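Local structure of glutamine amidotransferase type-2 domain-containing protein (1TE5) at residues 152-157 / 241-246; 83-88 / 124-129. The protein is a predicted class II glutamine amidotransferase of the Ntn-hydrolase type, which probably releases ammonia from glutamine. All coordinates share one frame; numbering follows the deposited sequence.

Contact 1: 152-157 / 241-246; sequences VLLPVL and GEWVLW
Leu154, on one turn of helix 150-165, reaches across to Trp243 and Leu245 of the strand, and its two branches are shared between them. Its CB leads from the helix toward the strand, and the contacts begin one bond further out, where CG lies 3.9 Å from CD2 of Leu245. At the fork, CD1 carries on to the same methyl, CD1 of Leu154 and CD2 of Leu245 being 3.7 Å apart. The other branch, CD2, goes to the indole, 3.8 Å from CZ3 of Trp243 and a little farther from its CE3, meeting the six-membered ring at a slant. The chi1 of Leu154, -125°, lies well off a staggered position, and this rotation directs the fork at both partners at once. Leucine suits the place because one short branched chain supplies two methyls for two apolar neighbours.

Trp243 and Leu245, two residues apart, look out from the same face of the strand. In Leu245, a chi1 of -170° sends CG forward, and a chi2 of 57° then sets CD2 against the helix. The broad indole gives an apolar surface at a partly exposed position, while the leucine fills a buried one. No hydrogen bond crosses the gap. Pro155, next along the helix, points away from the strand; lacking an N-H for the preceding turn, it sits at a kink.

The strand lies between strands 180-183 and 250-253 in an antiparallel sheet, with Phe181 beside both Trp243 and Leu245. Helix 128-143 flanks helix 150-165, its Leu136 touching Leu157. From the opposite face of the strand, Trp246 meets Tyr190 of strand 188-194 edge-to-face, joining this sheet to the seven-stranded one, consistent with the αββα sandwich of Ntn hydrolases, helix 150-165 belonging to an outer layer.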
loop_
_atom_site.group_PDB
_atom_site.type_symbol
_atom_site.label_atom_id
_atom_site.label_comp_id
_atom_site.label_asym_id
_atom_site.label_seq_id
_atom_site.Cartn_x
_atom_site.Cartn_y
_atom_site.Cartn_z
ATOM N N VAL A 152 -8.392 -14.262 21.929
ATOM C CA VAL A 152 -9.435 -15.111 21.362
ATOM C C VAL A 152 -9.014 -15.658 19.996
ATOM O O VAL A 152 -9.072 -16.869 19.761
ATOM C CB VAL A 152 -10.777 -14.354 21.207
ATOM C CG1 VAL A 152 -11.868 -15.310 20.754
ATOM C CG2 VAL A 152 -11.162 -13.690 22.517
ATOM N N LEU A 153 -8.612 -14.765 19.095
ATOM C CA LEU A 153 -8.187 -15.185 17.764
ATOM C C LEU A 153 -6.769 -15.765 17.731
ATOM O O LEU A 153 -6.307 -16.205 16.684
ATOM C CB LEU A 153 -8.309 -14.023 16.775
ATOM C CG LEU A 153 -7.244 -12.931 16.832
ATOM C CD1 LEU A 153 -6.293 -13.099 15.659
ATOM C CD2 LEU A 153 -7.909 -11.572 16.774
ATOM N N LEU A 154 -6.079 -15.757 18.867
ATOM C CA LEU A 154 -4.720 -16.290 18.938
ATOM C C LEU A 154 -4.641 -17.776 18.583
ATOM O O LEU A 154 -3.762 -18.178 17.819
ATOM C CB LEU A 154 -4.112 -16.057 20.326
ATOM C CG LEU A 154 -2.773 -15.321 20.437
ATOM C CD1 LEU A 154 -2.408 -15.139 21.904
ATOM C CD2 LEU A 154 -1.688 -16.089 19.706
ATOM N N PRO A 155 -5.535 -18.618 19.149
ATOM C CA PRO A 155 -5.507 -20.054 18.847
ATOM C C PRO A 155 -5.617 -20.379 17.364
ATOM O O PRO A 155 -4.964 -21.303 16.888
ATOM C CB PRO A 155 -6.707 -20.586 19.625
ATOM C CG PRO A 155 -6.752 -19.689 20.812
ATOM C CD PRO A 155 -6.548 -18.335 20.182
ATOM N N VAL A 156 -6.471 -19.653 16.644
ATOM C CA VAL A 156 -6.629 -19.898 15.215
ATOM C C VAL A 156 -5.344 -19.587 14.455
ATOM O O VAL A 156 -5.039 -20.250 13.471
ATOM C CB VAL A 156 -7.834 -19.132 14.609
ATOM C CG1 VAL A 156 -7.716 -17.670 14.855
ATOM C CG2 VAL A 156 -7.927 -19.391 13.126
ATOM N N LEU A 157 -4.596 -18.589 14.924
ATOM C CA LEU A 157 -3.327 -18.208 14.301
ATOM C C LEU A 157 -2.317 -19.341 14.429
ATOM O O LEU A 157 -1.666 -19.722 13.458
ATOM C CB LEU A 157 -2.743 -16.967 14.977
ATOM C CG LEU A 157 -3.480 -15.638 14.857
ATOM C CD1 LEU A 157 -2.709 -14.553 15.599
ATOM C CD2 LEU A 157 -3.631 -15.273 13.395
ATOM N N GLY A 241 8.548 -24.193 16.091
ATOM C CA GLY A 241 7.258 -24.301 16.762
ATOM C C GLY A 241 6.927 -23.188 17.735
ATOM O O GLY A 241 5.792 -23.097 18.223
ATOM N N GLU A 242 7.915 -22.350 18.030
ATOM C CA GLU A 242 7.725 -21.250 18.964
ATOM C C GLU A 242 7.134 -19.990 18.345
ATOM O O GLU A 242 7.604 -19.488 17.321
ATOM C CB GLU A 242 9.034 -20.914 19.677
ATOM C CG GLU A 242 9.692 -22.124 20.327
ATOM C CD GLU A 242 10.780 -21.753 21.318
ATOM O OE1 GLU A 242 11.353 -20.646 21.204
ATOM O OE2 GLU A 242 11.058 -22.576 22.219
ATOM N N TRP A 243 6.087 -19.497 18.987
ATOM C CA TRP A 243 5.412 -18.294 18.554
ATOM C C TRP A 243 5.472 -17.298 19.691
ATOM O O TRP A 243 5.656 -17.675 20.842
ATOM C CB TRP A 243 3.956 -18.605 18.197
ATOM C CG TRP A 243 3.161 -19.255 19.308
ATOM C CD1 TRP A 243 2.980 -20.597 19.511
ATOM C CD2 TRP A 243 2.416 -18.593 20.340
ATOM N NE1 TRP A 243 2.169 -20.809 20.597
ATOM C CE2 TRP A 243 1.812 -19.596 21.129
ATOM C CE3 TRP A 243 2.206 -17.247 20.677
ATOM C CZ2 TRP A 243 1.000 -19.293 22.233
ATOM C CZ3 TRP A 243 1.397 -16.948 21.777
ATOM C CH2 TRP A 243 0.809 -17.967 22.541
ATOM N N VAL A 244 5.365 -16.020 19.365
ATOM C CA VAL A 244 5.387 -14.971 20.371
ATOM C C VAL A 244 4.448 -13.873 19.903
ATOM O O VAL A 244 4.339 -13.613 18.707
ATOM C CB VAL A 244 6.807 -14.367 20.569
ATOM C CG1 VAL A 244 6.766 -13.276 21.611
ATOM C CG2 VAL A 244 7.799 -15.434 21.008
ATOM N N LEU A 245 3.689 -13.306 20.830
ATOM C CA LEU A 245 2.797 -12.219 20.481
ATOM C C LEU A 245 3.367 -10.997 21.157
ATOM O O LEU A 245 3.562 -10.978 22.382
ATOM C CB LEU A 245 1.363 -12.474 20.954
ATOM C CG LEU A 245 0.340 -11.473 20.399
ATOM C CD1 LEU A 245 0.365 -11.481 18.877
ATOM C CD2 LEU A 245 -1.047 -11.810 20.906
ATOM N N TRP A 246 3.695 -10.010 20.333
ATOM C CA TRP A 246 4.258 -8.759 20.788
ATOM C C TRP A 246 3.210 -7.677 20.707
ATOM O O TRP A 246 2.219 -7.806 19.992
ATOM C CB TRP A 246 5.437 -8.360 19.899
ATOM C CG TRP A 246 6.549 -9.322 19.940
ATOM C CD1 TRP A 246 6.758 -10.374 19.098
ATOM C CD2 TRP A 246 7.607 -9.349 20.894
ATOM N NE1 TRP A 246 7.885 -11.058 19.472
ATOM C CE2 TRP A 246 8.430 -10.448 20.573
ATOM C CE3 TRP A 246 7.945 -8.549 21.996
ATOM C CZ2 TRP A 246 9.579 -10.773 21.317
ATOM C CZ3 TRP A 246 9.088 -8.870 22.736
ATOM C CH2 TRP A 246 9.890 -9.974 22.389
#

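Contact 2: 83-88 / 124-129; sequences VGKVGL and VGETDS
Lys85 and Glu126 have the nearest CA atoms of the two segments, 7.6 Å apart. Segment 83-88 is an irregular loop, in which Gly84 and Gly87 both have phi near +86°; at their backbone angles a CB would press on the preceding carbonyl, so glycine fits. Segment 124-129 runs through a turn into helix 128-143. Asn90 ties the loop to the turn, accepting a hydrogen bond from Glu126 N and a weak one from Thr127 N while its ND2 binds Val86 O.

Thr127 is the N-cap of the helix: its OG1 takes the N-H of Glu130, whose carboxylate receives Val124 N and Gly125 N. Threonine fits because its oxygen can meet an N-H of the first turn; its methyl CG2 comes only within 4.5 Å of NZ of Lys85, a marginal contact.

Lys85 bends at chi2, chi3 and chi4, curling its chain obliquely over Glu126. CD of Lys85 rests 3.7 Å from CB of Glu126, and OE2 of Glu126 lies 3.8 Å from the same CD of Lys85, a carboxylate oxygen beside the lysine's methylenes. A long, flexible lysine and a glutamate suit this exposed place, where polar ends can face water. The charges do not pair, NZ of Lys85 being 5.3 Å from OE2 of Glu126, although a mild attraction is likely. Beyond this patch, Leu88 and Val124 pack on Arg47 and Tyr102 of the second subunit.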
loop_
_atom_site.group_PDB
_atom_site.type_symbol
_atom_site.label_atom_id
_atom_site.label_comp_id
_atom_site.label_asym_id
_atom_site.label_seq_id
_atom_site.Cartn_x
_atom_site.Cartn_y
_atom_site.Cartn_z
ATOM N N VAL A 83 13.262 -17.552 -6.371
ATOM C CA VAL A 83 12.545 -18.771 -6.737
ATOM C C VAL A 83 11.146 -18.566 -7.319
ATOM O O VAL A 83 10.357 -17.777 -6.801
ATOM C CB VAL A 83 12.386 -19.707 -5.485
ATOM C CG1 VAL A 83 11.462 -19.081 -4.443
ATOM C CG2 VAL A 83 11.872 -21.072 -5.897
ATOM N N GLY A 84 10.859 -19.279 -8.404
ATOM C CA GLY A 84 9.533 -19.075 -8.904
ATOM C C GLY A 84 9.364 -17.913 -9.855
ATOM O O GLY A 84 10.205 -17.754 -10.744
ATOM N N LYS A 85 8.263 -17.179 -9.671
ATOM C CA LYS A 85 7.868 -16.036 -10.466
ATOM C C LYS A 85 8.272 -14.670 -9.912
ATOM O O LYS A 85 8.579 -14.494 -8.733
ATOM C CB LYS A 85 6.342 -16.064 -10.669
ATOM C CG LYS A 85 5.778 -17.461 -10.904
ATOM C CD LYS A 85 4.984 -17.987 -9.686
ATOM C CE LYS A 85 5.847 -18.417 -8.472
ATOM N NZ LYS A 85 6.475 -17.306 -7.699
ATOM N N VAL A 86 8.263 -13.715 -10.830
ATOM C CA VAL A 86 8.619 -12.342 -10.565
ATOM C C VAL A 86 7.405 -11.451 -10.418
ATOM O O VAL A 86 6.271 -11.908 -10.327
ATOM C CB VAL A 86 9.471 -11.795 -11.739
ATOM C CG1 VAL A 86 10.914 -12.252 -11.616
ATOM C CG2 VAL A 86 8.875 -12.296 -13.064
ATOM N N GLY A 87 7.671 -10.162 -10.522
ATOM C CA GLY A 87 6.608 -9.179 -10.438
ATOM C C GLY A 87 6.237 -8.731 -9.042
ATOM O O GLY A 87 6.465 -9.437 -8.068
ATOM N N LEU A 88 5.662 -7.535 -8.971
ATOM C CA LEU A 88 5.224 -6.909 -7.730
ATOM C C LEU A 88 4.177 -7.728 -6.967
ATOM O O LEU A 88 4.158 -7.726 -5.745
ATOM C CB LEU A 88 4.674 -5.516 -8.047
ATOM C CG LEU A 88 4.204 -4.615 -6.912
ATOM C CD1 LEU A 88 5.356 -4.317 -5.999
ATOM C CD2 LEU A 88 3.646 -3.334 -7.486
ATOM N N VAL A 124 -3.594 -12.299 -5.136
ATOM C CA VAL A 124 -3.496 -11.560 -6.392
ATOM C C VAL A 124 -2.314 -12.142 -7.194
ATOM O O VAL A 124 -2.353 -12.227 -8.429
ATOM C CB VAL A 124 -3.276 -10.054 -6.127
ATOM C CG1 VAL A 124 -3.173 -9.294 -7.445
ATOM C CG2 VAL A 124 -4.425 -9.507 -5.280
ATOM N N GLY A 125 -1.265 -12.520 -6.461
ATOM C CA GLY A 125 -0.073 -13.118 -7.043
ATOM C C GLY A 125 -0.121 -14.638 -6.986
ATOM O O GLY A 125 -1.141 -15.229 -6.625
ATOM N N GLU A 126 0.979 -15.283 -7.344
ATOM C CA GLU A 126 1.015 -16.736 -7.349
ATOM C C GLU A 126 1.844 -17.360 -6.235
ATOM O O GLU A 126 2.025 -18.578 -6.209
ATOM C CB GLU A 126 1.515 -17.253 -8.699
ATOM C CG GLU A 126 0.783 -16.700 -9.914
ATOM C CD GLU A 126 1.294 -15.341 -10.345
ATOM O OE1 GLU A 126 0.457 -14.441 -10.569
ATOM O OE2 GLU A 126 2.529 -15.177 -10.474
ATOM N N THR A 127 2.350 -16.537 -5.324
ATOM C CA THR A 127 3.165 -17.040 -4.227
ATOM C C THR A 127 2.408 -17.986 -3.307
ATOM O O THR A 127 1.180 -17.946 -3.229
ATOM C CB THR A 127 3.748 -15.885 -3.363
ATOM O OG1 THR A 127 2.708 -14.967 -2.991
ATOM C CG2 THR A 127 4.835 -15.146 -4.122
ATOM N N ASP A 128 3.139 -18.902 -2.685
ATOM C CA ASP A 128 2.535 -19.816 -1.732
ATOM C C ASP A 128 2.337 -18.997 -0.462
ATOM O O ASP A 128 1.445 -19.272 0.336
ATOM C CB ASP A 128 3.455 -21.010 -1.442
ATOM C CG ASP A 128 3.323 -22.135 -2.473
ATOM O OD1 ASP A 128 2.391 -22.118 -3.312
ATOM O OD2 ASP A 128 4.161 -23.062 -2.428
ATOM N N SER A 129 3.198 -18.002 -0.275
ATOM C CA SER A 129 3.131 -17.126 0.887
ATOM C C SER A 129 1.790 -16.402 0.962
ATOM O O SER A 129 1.173 -16.338 2.028
ATOM C CB SER A 129 4.261 -16.091 0.839
ATOM O OG SER A 129 5.539 -16.705 0.913
#

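How the contacts relate
The centres of the two contacts are 26 Å apart and their nearest atoms about 12 Å, so neither touches the other. Contact 2 closes before contact 1 opens along the chain. They are connected through two successive helices: 128-143 begins within contact 2, and 150-165 carries one side of contact 1. Both also border the six-stranded antiparallel sheet, contact 2 through Phe94 of strand 94-98 at one margin and contact 1 on strand 243-247 near the other. The buried contact thus packs a helix against the sheet, while the exposed one gathers a loop and a helix start at the surface, near the second subunit.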